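PDB 1L1S: uncharacterized protein from Methanothermobacter thermautotrophicus, which is of unknown function but belongs to the DsrE/DsrF-like family, whose better-known members take part in sulfur metabolism. Local coordinates for residues D13-V18 against S53-D58; I37-Y42 against Q65-C70. One frame throughout, in Å; residues are numbered along the deposited sequence.

Contact 1 of 2, residues D13-V18 against S53-D58; sequences DDESRV and SEYSGD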
ATOM      1  N   ASP A  13      -2.288   3.116  14.233  1.00 26.73           N
ATOM      2  CA  ASP A  13      -3.033   4.210  14.845  1.00 28.40           C
ATOM      3  C   ASP A  13      -2.149   5.385  15.255  1.00 27.95           C
ATOM      4  O   ASP A  13      -2.581   6.260  16.005  1.00 27.75           O
ATOM      5  CB  ASP A  13      -3.854   3.707  16.041  1.00 29.36           C
ATOM      6  CG  ASP A  13      -2.991   3.229  17.197  1.00 31.36           C
ATOM      7  OD1 ASP A  13      -1.842   2.804  16.964  1.00 31.87           O
ATOM      8  OD2 ASP A  13      -3.476   3.257  18.349  1.00 34.43           O
ATOM      9  N   ASP A  14      -0.914   5.406  14.760  1.00 28.27           N
ATOM     10  CA  ASP A  14      -0.019   6.515  15.071  1.00 28.29           C
ATOM     11  C   ASP A  14      -0.633   7.777  14.454  1.00 27.08           C
ATOM     12  O   ASP A  14      -1.193   7.747  13.348  1.00 25.34           O
ATOM     13  CB  ASP A  14       1.399   6.245  14.535  1.00 29.96           C
ATOM     14  CG  ASP A  14       1.473   6.248  13.023  1.00 32.90           C
ATOM     15  OD1 ASP A  14       1.675   7.335  12.439  1.00 34.09           O
ATOM     16  OD2 ASP A  14       1.329   5.160  12.416  1.00 34.98           O
ATOM     17  N   GLU A  15      -0.550   8.876  15.197  1.00 25.87           N
ATOM     18  CA  GLU A  15      -1.130  10.142  14.778  1.00 26.41           C
ATOM     19  C   GLU A  15      -0.905  10.563  13.319  1.00 25.08           C
ATOM     20  O   GLU A  15      -1.859  10.711  12.558  1.00 25.46           O
ATOM     21  CB  GLU A  15      -0.669  11.246  15.748  1.00 28.12           C
ATOM     22  CG  GLU A  15      -1.025  12.656  15.313  1.00 31.37           C
ATOM     23  CD  GLU A  15      -1.328  13.597  16.479  1.00 33.28           C
ATOM     24  OE1 GLU A  15      -1.267  14.822  16.269  1.00 34.84           O
ATOM     25  OE2 GLU A  15      -1.641  13.122  17.596  1.00 34.33           O
ATOM     26  N   SER A  16       0.343  10.755  12.913  1.00 24.40           N
ATOM     27  CA  SER A  16       0.608  11.181  11.537  1.00 24.08           C
ATOM     28  C   SER A  16      -0.086  10.328  10.468  1.00 22.15           C
ATOM     29  O   SER A  16      -0.615  10.856   9.504  1.00 22.70           O
ATOM     30  CB  SER A  16       2.115  11.234  11.290  1.00 24.95           C
ATOM     31  OG  SER A  16       2.754  10.116  11.880  1.00 29.35           O
ATOM     32  N   ARG A  17      -0.109   9.013  10.636  1.00 21.55           N
ATOM     33  CA  ARG A  17      -0.767   8.161   9.647  1.00 20.54           C
ATOM     34  C   ARG A  17      -2.285   8.389   9.638  1.00 19.77           C
ATOM     35  O   ARG A  17      -2.916   8.455   8.587  1.00 17.60           O
ATOM     36  CB  ARG A  17      -0.473   6.690   9.946  1.00 22.28           C
ATOM     37  CG  ARG A  17      -0.929   5.723   8.864  1.00 25.30           C
ATOM     38  CD  ARG A  17       0.254   5.076   8.156  1.00 28.95           C
ATOM     39  NE  ARG A  17       0.923   5.971   7.209  1.00 29.74           N
ATOM     40  CZ  ARG A  17       2.244   6.091   7.103  1.00 31.47           C
ATOM     41  NH1 ARG A  17       3.047   5.382   7.891  1.00 30.88           N
ATOM     42  NH2 ARG A  17       2.768   6.914   6.195  1.00 31.66           N
ATOM     43  N   VAL A  18      -2.868   8.512  10.824  1.00 19.37           N
ATOM     44  CA  VAL A  18      -4.301   8.720  10.933  1.00 19.20           C
ATOM     45  C   VAL A  18      -4.699  10.057  10.310  1.00 19.17           C
ATOM     46  O   VAL A  18      -5.639  10.132   9.538  1.00 19.90           O
ATOM     47  CB  VAL A  18      -4.757   8.650  12.419  1.00 18.58           C
ATOM     48  CG1 VAL A  18      -6.257   8.886  12.523  1.00 18.25           C
ATOM     49  CG2 VAL A  18      -4.390   7.296  13.000  1.00 18.53           C
ATOM     50  N   SER A  53     -12.207   7.475  21.012  1.00 33.93           N
ATOM     51  CA  SER A  53     -11.076   7.911  20.217  1.00 33.19           C
ATOM     52  C   SER A  53     -11.017   9.417  20.044  1.00 32.46           C
ATOM     53  O   SER A  53     -12.039  10.080  19.913  1.00 31.87           O
ATOM     54  CB  SER A  53     -11.119   7.244  18.842  1.00 34.34           C
ATOM     55  OG  SER A  53     -10.105   7.751  17.997  1.00 34.87           O
ATOM     56  N   GLU A  54      -9.800   9.944  20.048  1.00 32.52           N
ATOM     57  CA  GLU A  54      -9.552  11.370  19.862  1.00 32.06           C
ATOM     58  C   GLU A  54      -9.945  11.796  18.446  1.00 30.73           C
ATOM     59  O   GLU A  54     -10.033  12.984  18.148  1.00 30.85           O
ATOM     60  CB  GLU A  54      -8.072  11.644  20.065  1.00 33.60           C
ATOM     61  CG  GLU A  54      -7.209  10.818  19.124  1.00 37.56           C
ATOM     62  CD  GLU A  54      -5.744  10.818  19.510  1.00 40.03           C
ATOM     63  OE1 GLU A  54      -5.078  11.866  19.334  1.00 41.61           O
ATOM     64  OE2 GLU A  54      -5.261   9.767  19.996  1.00 40.73           O
ATOM     65  N   TYR A  55     -10.180  10.824  17.571  1.00 29.12           N
ATOM     66  CA  TYR A  55     -10.546  11.123  16.191  1.00 27.91           C
ATOM     67  C   TYR A  55     -12.044  10.963  15.937  1.00 28.06           C
ATOM     68  O   TYR A  55     -12.499  11.057  14.790  1.00 27.72           O
ATOM     69  CB  TYR A  55      -9.784  10.197  15.236  1.00 27.32           C
ATOM     70  CG  TYR A  55      -8.288  10.132  15.461  1.00 25.70           C
ATOM     71  CD1 TYR A  55      -7.707   9.050  16.134  1.00 24.93           C
ATOM     72  CD2 TYR A  55      -7.450  11.137  14.977  1.00 25.05           C
ATOM     73  CE1 TYR A  55      -6.323   8.968  16.313  1.00 25.55           C
ATOM     74  CE2 TYR A  55      -6.063  11.072  15.147  1.00 25.20           C
ATOM     75  CZ  TYR A  55      -5.505   9.990  15.810  1.00 26.73           C
ATOM     76  OH  TYR A  55      -4.136   9.919  15.964  1.00 28.01           O
ATOM     77  N   SER A  56     -12.803  10.711  17.002  1.00 27.29           N
ATOM     78  CA  SER A  56     -14.246  10.515  16.890  1.00 27.39           C
ATOM     79  C   SER A  56     -14.957  11.648  16.160  1.00 26.51           C
ATOM     80  O   SER A  56     -15.852  11.402  15.361  1.00 26.44           O
ATOM     81  CB  SER A  56     -14.866  10.303  18.278  1.00 27.61           C
ATOM     82  OG  SER A  56     -14.359  11.241  19.212  1.00 30.18           O
ATOM     83  N   GLY A  57     -14.558  12.886  16.427  1.00 25.72           N
ATOM     84  CA  GLY A  57     -15.177  14.006  15.742  1.00 25.71           C
ATOM     85  C   GLY A  57     -14.967  13.877  14.240  1.00 26.01           C
ATOM     86  O   GLY A  57     -15.909  14.016  13.449  1.00 24.95           O
ATOM     87  N   ASP A  58     -13.726  13.597  13.841  1.00 26.16           N
ATOM     88  CA  ASP A  58     -13.408  13.446  12.428  1.00 26.18           C
ATOM     89  C   ASP A  58     -14.168  12.266  11.835  1.00 24.97           C
ATOM     90  O   ASP A  58     -14.751  12.373  10.750  1.00 24.60           O
ATOM     91  CB  ASP A  58     -11.897  13.257  12.232  1.00 27.86           C
ATOM     92  CG  ASP A  58     -11.118  14.549  12.421  1.00 29.87           C
ATOM     93  OD1 ASP A  58     -11.547  15.586  11.875  1.00 31.16           O
ATOM     94  OD2 ASP A  58     -10.073  14.533  13.102  1.00 31.86           O
TER

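Contact 2 of 2, residues I37-Y42 against Q65-C70; sequences IEVVAY and QGVRFC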
ATOM      1  N   ILE A  37     -16.585   6.374  -1.041  1.00 21.15           N
ATOM      2  CA  ILE A  37     -15.433   6.018  -0.224  1.00 19.42           C
ATOM      3  C   ILE A  37     -15.699   5.121   0.985  1.00 19.54           C
ATOM      4  O   ILE A  37     -16.639   5.353   1.744  1.00 18.85           O
ATOM      5  CB  ILE A  37     -14.750   7.268   0.354  1.00 18.94           C
ATOM      6  CG1 ILE A  37     -14.448   8.294  -0.744  1.00 18.70           C
ATOM      7  CG2 ILE A  37     -13.466   6.860   1.073  1.00 17.60           C
ATOM      8  CD1 ILE A  37     -13.743   9.556  -0.201  1.00 18.24           C
ATOM      9  N   GLU A  38     -14.825   4.131   1.177  1.00 18.34           N
ATOM     10  CA  GLU A  38     -14.890   3.247   2.333  1.00 17.08           C
ATOM     11  C   GLU A  38     -13.521   3.210   2.983  1.00 15.93           C
ATOM     12  O   GLU A  38     -12.501   3.205   2.298  1.00 16.04           O
ATOM     13  CB  GLU A  38     -15.297   1.828   1.949  1.00 17.87           C
ATOM     14  CG  GLU A  38     -16.712   1.725   1.400  1.00 20.22           C
ATOM     15  CD  GLU A  38     -17.196   0.288   1.312  1.00 20.90           C
ATOM     16  OE1 GLU A  38     -16.341  -0.619   1.168  1.00 20.23           O
ATOM     17  OE2 GLU A  38     -18.428   0.073   1.377  1.00 21.26           O
ATOM     18  N   VAL A  39     -13.504   3.198   4.309  1.00 15.21           N
ATOM     19  CA  VAL A  39     -12.261   3.148   5.061  1.00 14.47           C
ATOM     20  C   VAL A  39     -12.253   1.874   5.907  1.00 15.98           C
ATOM     21  O   VAL A  39     -13.063   1.714   6.831  1.00 15.29           O
ATOM     22  CB  VAL A  39     -12.114   4.367   5.988  1.00 15.14           C
ATOM     23  CG1 VAL A  39     -10.834   4.267   6.768  1.00 13.24           C
ATOM     24  CG2 VAL A  39     -12.121   5.652   5.182  1.00 14.10           C
ATOM     25  N   VAL A  40     -11.330   0.973   5.575  1.00 15.29           N
ATOM     26  CA  VAL A  40     -11.191  -0.287   6.275  1.00 15.40           C
ATOM     27  C   VAL A  40     -10.011  -0.215   7.232  1.00 16.98           C
ATOM     28  O   VAL A  40      -8.858  -0.044   6.818  1.00 16.66           O
ATOM     29  CB  VAL A  40     -10.954  -1.455   5.295  1.00 16.14           C
ATOM     30  CG1 VAL A  40     -10.782  -2.767   6.077  1.00 13.56           C
ATOM     31  CG2 VAL A  40     -12.113  -1.562   4.322  1.00 13.78           C
ATOM     32  N   ALA A  41     -10.312  -0.364   8.515  1.00 17.48           N
ATOM     33  CA  ALA A  41      -9.302  -0.301   9.548  1.00 19.81           C
ATOM     34  C   ALA A  41      -9.250  -1.608  10.316  1.00 21.81           C
ATOM     35  O   ALA A  41     -10.291  -2.117  10.749  1.00 24.50           O
ATOM     36  CB  ALA A  41      -9.622   0.836  10.502  1.00 19.41           C
ATOM     37  N   TYR A  42      -8.057  -2.174  10.464  1.00 21.66           N
ATOM     38  CA  TYR A  42      -7.927  -3.395  11.245  1.00 22.26           C
ATOM     39  C   TYR A  42      -6.661  -3.308  12.094  1.00 21.58           C
ATOM     40  O   TYR A  42      -5.924  -2.329  11.998  1.00 21.58           O
ATOM     41  CB  TYR A  42      -7.977  -4.651  10.355  1.00 22.41           C
ATOM     42  CG  TYR A  42      -6.912  -4.791   9.286  1.00 23.56           C
ATOM     43  CD1 TYR A  42      -5.636  -5.268   9.599  1.00 24.85           C
ATOM     44  CD2 TYR A  42      -7.196  -4.501   7.952  1.00 23.63           C
ATOM     45  CE1 TYR A  42      -4.669  -5.462   8.604  1.00 25.09           C
ATOM     46  CE2 TYR A  42      -6.234  -4.687   6.945  1.00 25.28           C
ATOM     47  CZ  TYR A  42      -4.975  -5.168   7.280  1.00 26.81           C
ATOM     48  OH  TYR A  42      -4.018  -5.351   6.292  1.00 29.18           O
ATOM     49  N   GLN A  65     -20.879  12.645   5.822  1.00 29.86           N
ATOM     50  CA  GLN A  65     -20.669  13.054   4.443  1.00 30.10           C
ATOM     51  C   GLN A  65     -20.708  11.877   3.479  1.00 28.98           C
ATOM     52  O   GLN A  65     -20.427  12.026   2.291  1.00 29.90           O
ATOM     53  CB  GLN A  65     -19.348  13.812   4.330  1.00 32.46           C
ATOM     54  CG  GLN A  65     -19.352  15.096   5.141  1.00 34.98           C
ATOM     55  CD  GLN A  65     -17.977  15.715   5.272  1.00 36.82           C
ATOM     56  OE1 GLN A  65     -17.011  15.037   5.615  1.00 38.32           O
ATOM     57  NE2 GLN A  65     -17.885  17.015   5.016  1.00 38.50           N
ATOM     58  N   GLY A  66     -21.061  10.706   3.989  1.00 26.98           N
ATOM     59  CA  GLY A  66     -21.154   9.541   3.129  1.00 25.15           C
ATOM     60  C   GLY A  66     -20.011   8.551   3.208  1.00 24.19           C
ATOM     61  O   GLY A  66     -20.044   7.518   2.538  1.00 23.79           O
ATOM     62  N   VAL A  67     -18.991   8.855   4.005  1.00 22.49           N
ATOM     63  CA  VAL A  67     -17.856   7.949   4.148  1.00 20.17           C
ATOM     64  C   VAL A  67     -18.222   6.794   5.081  1.00 20.42           C
ATOM     65  O   VAL A  67     -18.689   7.003   6.205  1.00 18.68           O
ATOM     66  CB  VAL A  67     -16.606   8.664   4.738  1.00 19.19           C
ATOM     67  CG1 VAL A  67     -15.443   7.672   4.847  1.00 18.31           C
ATOM     68  CG2 VAL A  67     -16.213   9.853   3.875  1.00 17.27           C
ATOM     69  N   ARG A  68     -17.985   5.578   4.611  1.00 20.36           N
ATOM     70  CA  ARG A  68     -18.271   4.389   5.388  1.00 20.41           C
ATOM     71  C   ARG A  68     -17.008   3.794   6.037  1.00 21.40           C
ATOM     72  O   ARG A  68     -16.096   3.324   5.347  1.00 19.74           O
ATOM     73  CB  ARG A  68     -18.934   3.332   4.491  1.00 19.52           C
ATOM     74  CG  ARG A  68     -19.339   2.070   5.222  1.00 20.21           C
ATOM     75  CD  ARG A  68     -19.745   0.954   4.253  1.00 21.71           C
ATOM     76  NE  ARG A  68     -20.236  -0.222   4.968  1.00 20.44           N
ATOM     77  CZ  ARG A  68     -20.236  -1.456   4.474  1.00 22.07           C
ATOM     78  NH1 ARG A  68     -19.760  -1.682   3.256  1.00 19.99           N
ATOM     79  NH2 ARG A  68     -20.723  -2.463   5.192  1.00 21.62           N
ATOM     80  N   PHE A  69     -16.961   3.815   7.365  1.00 21.38           N
ATOM     81  CA  PHE A  69     -15.829   3.236   8.077  1.00 22.14           C
ATOM     82  C   PHE A  69     -16.207   1.807   8.454  1.00 23.09           C
ATOM     83  O   PHE A  69     -17.300   1.564   8.959  1.00 22.35           O
ATOM     84  CB  PHE A  69     -15.500   4.048   9.331  1.00 21.11           C
ATOM     85  CG  PHE A  69     -14.931   5.400   9.030  1.00 22.57           C
ATOM     86  CD1 PHE A  69     -15.764   6.464   8.700  1.00 21.94           C
ATOM     87  CD2 PHE A  69     -13.556   5.611   9.067  1.00 21.64           C
ATOM     88  CE1 PHE A  69     -15.240   7.711   8.416  1.00 22.18           C
ATOM     89  CE2 PHE A  69     -13.022   6.858   8.785  1.00 21.70           C
ATOM     90  CZ  PHE A  69     -13.863   7.909   8.461  1.00 22.44           C
ATOM     91  N   CYS A  70     -15.295   0.875   8.195  1.00 24.17           N
ATOM     92  CA  CYS A  70     -15.506  -0.543   8.457  1.00 25.73           C
ATOM     93  C   CYS A  70     -14.467  -1.129   9.405  1.00 26.19           C
ATOM     94  O   CYS A  70     -13.268  -0.979   9.188  1.00 26.29           O
ATOM     95  CB  CYS A  70     -15.460  -1.313   7.137  1.00 26.02           C
ATOM     96  SG  CYS A  70     -16.510  -0.603   5.842  1.00 29.62           S
TER
HETATM   97  O   HOH W   1     -18.325   8.426   0.181  1.00 32.85           O

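Contact 1 of 2, residues D13-V18 against S53-D58
Val18 and Tyr55 face each other across 8.5 Å between their CA atoms, the nearest backbone approach of two helix beginnings that exchange no hydrogen bond. The phenol bridges the gap. Val18 CG1 stands over one face of the Tyr55 ring, 3.4 Å from its centroid and 11° off the normal, a CH-pi contact. Val18 places this methyl anti to its own backbone N (chi1 179°), the branch that meets the ring centre. Glu54 CG lies against the opposite face of Tyr55, nearer the rim, sandwiching the ring. At the edge, Tyr55 OH comes 3.2 Å from Glu15 CA. Replacing Tyr55 with alanine would probably open a gap beneath Val18 CG1 and leave the first turn of helix 15-31 without its main partner here. On the exposed side, Glu15 OE2 and Glu54 OE1 sit 4.1 Å apart, like charges with carboxylate planes perpendicular. Asp14 OD1 caps helix 15-31 by accepting from Arg17 N, while an ST turn, Tyr55 N to Ser53 OG, shapes the loop leading into helix 56-64. The contact thus joins the N-terminal ends of helices 15-31 and 56-64, which follow strands 4-10 and 35-41; farther along, Asp58 forms a salt bridge with Arg26 between the same helices.

Contact 2 of 2, residues I37-Y42 against Q65-C70
Glu38 turns CG anti to its carbonyl carbon (chi1 -65°), whereas Arg68 sends its own CG anti to the backbone N (chi1 -177°) and stays extended as far as NE, and the two side chains run side by side in the same direction. Arg68 NH1 donates to Glu38 OE2 at 2.9 Å, a salt bridge. The oxygen lies almost in the guanidinium plane, but the donor reaches it from above the carboxylate plane, 42° out. Glu38 has further partners on helix 96-105: OE2 also pairs with Arg103, and OE1 is hydrogen-bonded to His99. Arg68 NE pairs with Asp91, and Cys70 SG lies over one guanidinium face toward its rim. Three side chains thus hold the carboxylate of Glu38, Arg68 and Arg103 at OE2 and His99 at OE1.

These residues belong to adjacent parallel strands of a beta-alpha-beta unit, strand 35-41, helix 56-64 and strand 68-72, in a five-stranded parallel sheet. Four backbone bonds join the strands: Arg68 N to Ile37 O, Val39 N to Arg68 O, Cys70 N to Val39 O at 2.7 Å, and Ala41 N to Cys70 O at 3.1 Å. On the other face of the sheet, Val39 and Phe69 lie alongside each other, with Val39 CB 3.6 Å from Phe69 CD2. Val39 CG2 also touches Val67 CG1 at 3.9 Å, and helix 56-64 covers Phe69 through Val59, Leu62 and Thr63. Gly66, with positive phi, is the C-prime residue of the Schellman motif that ends this helix, and a water accepts from Ile37 N and donates weakly to Gly66 O.

In the fold
The two contacts illustrate how one alpha/beta fold is held differently at its centre and its margin. The centre of contact 2 lies about 4 Å from that of the chain, the centre of contact 1 about 11 Å, with about 14 Å between their own centres. Contact 2 relies on strand pairing, apolar packing on one face of the sheet and an ionic network round the buried Glu38 on the other. Contact 1, partly buried and smaller in area (182 against 434 Å²), has no hydrogen bond between its segments and rests largely on one aromatic side chain. Helix 56-64 links them: it begins at 53-58 and ends just before 65-70, while helix 15-31 leads on to strand 35-41.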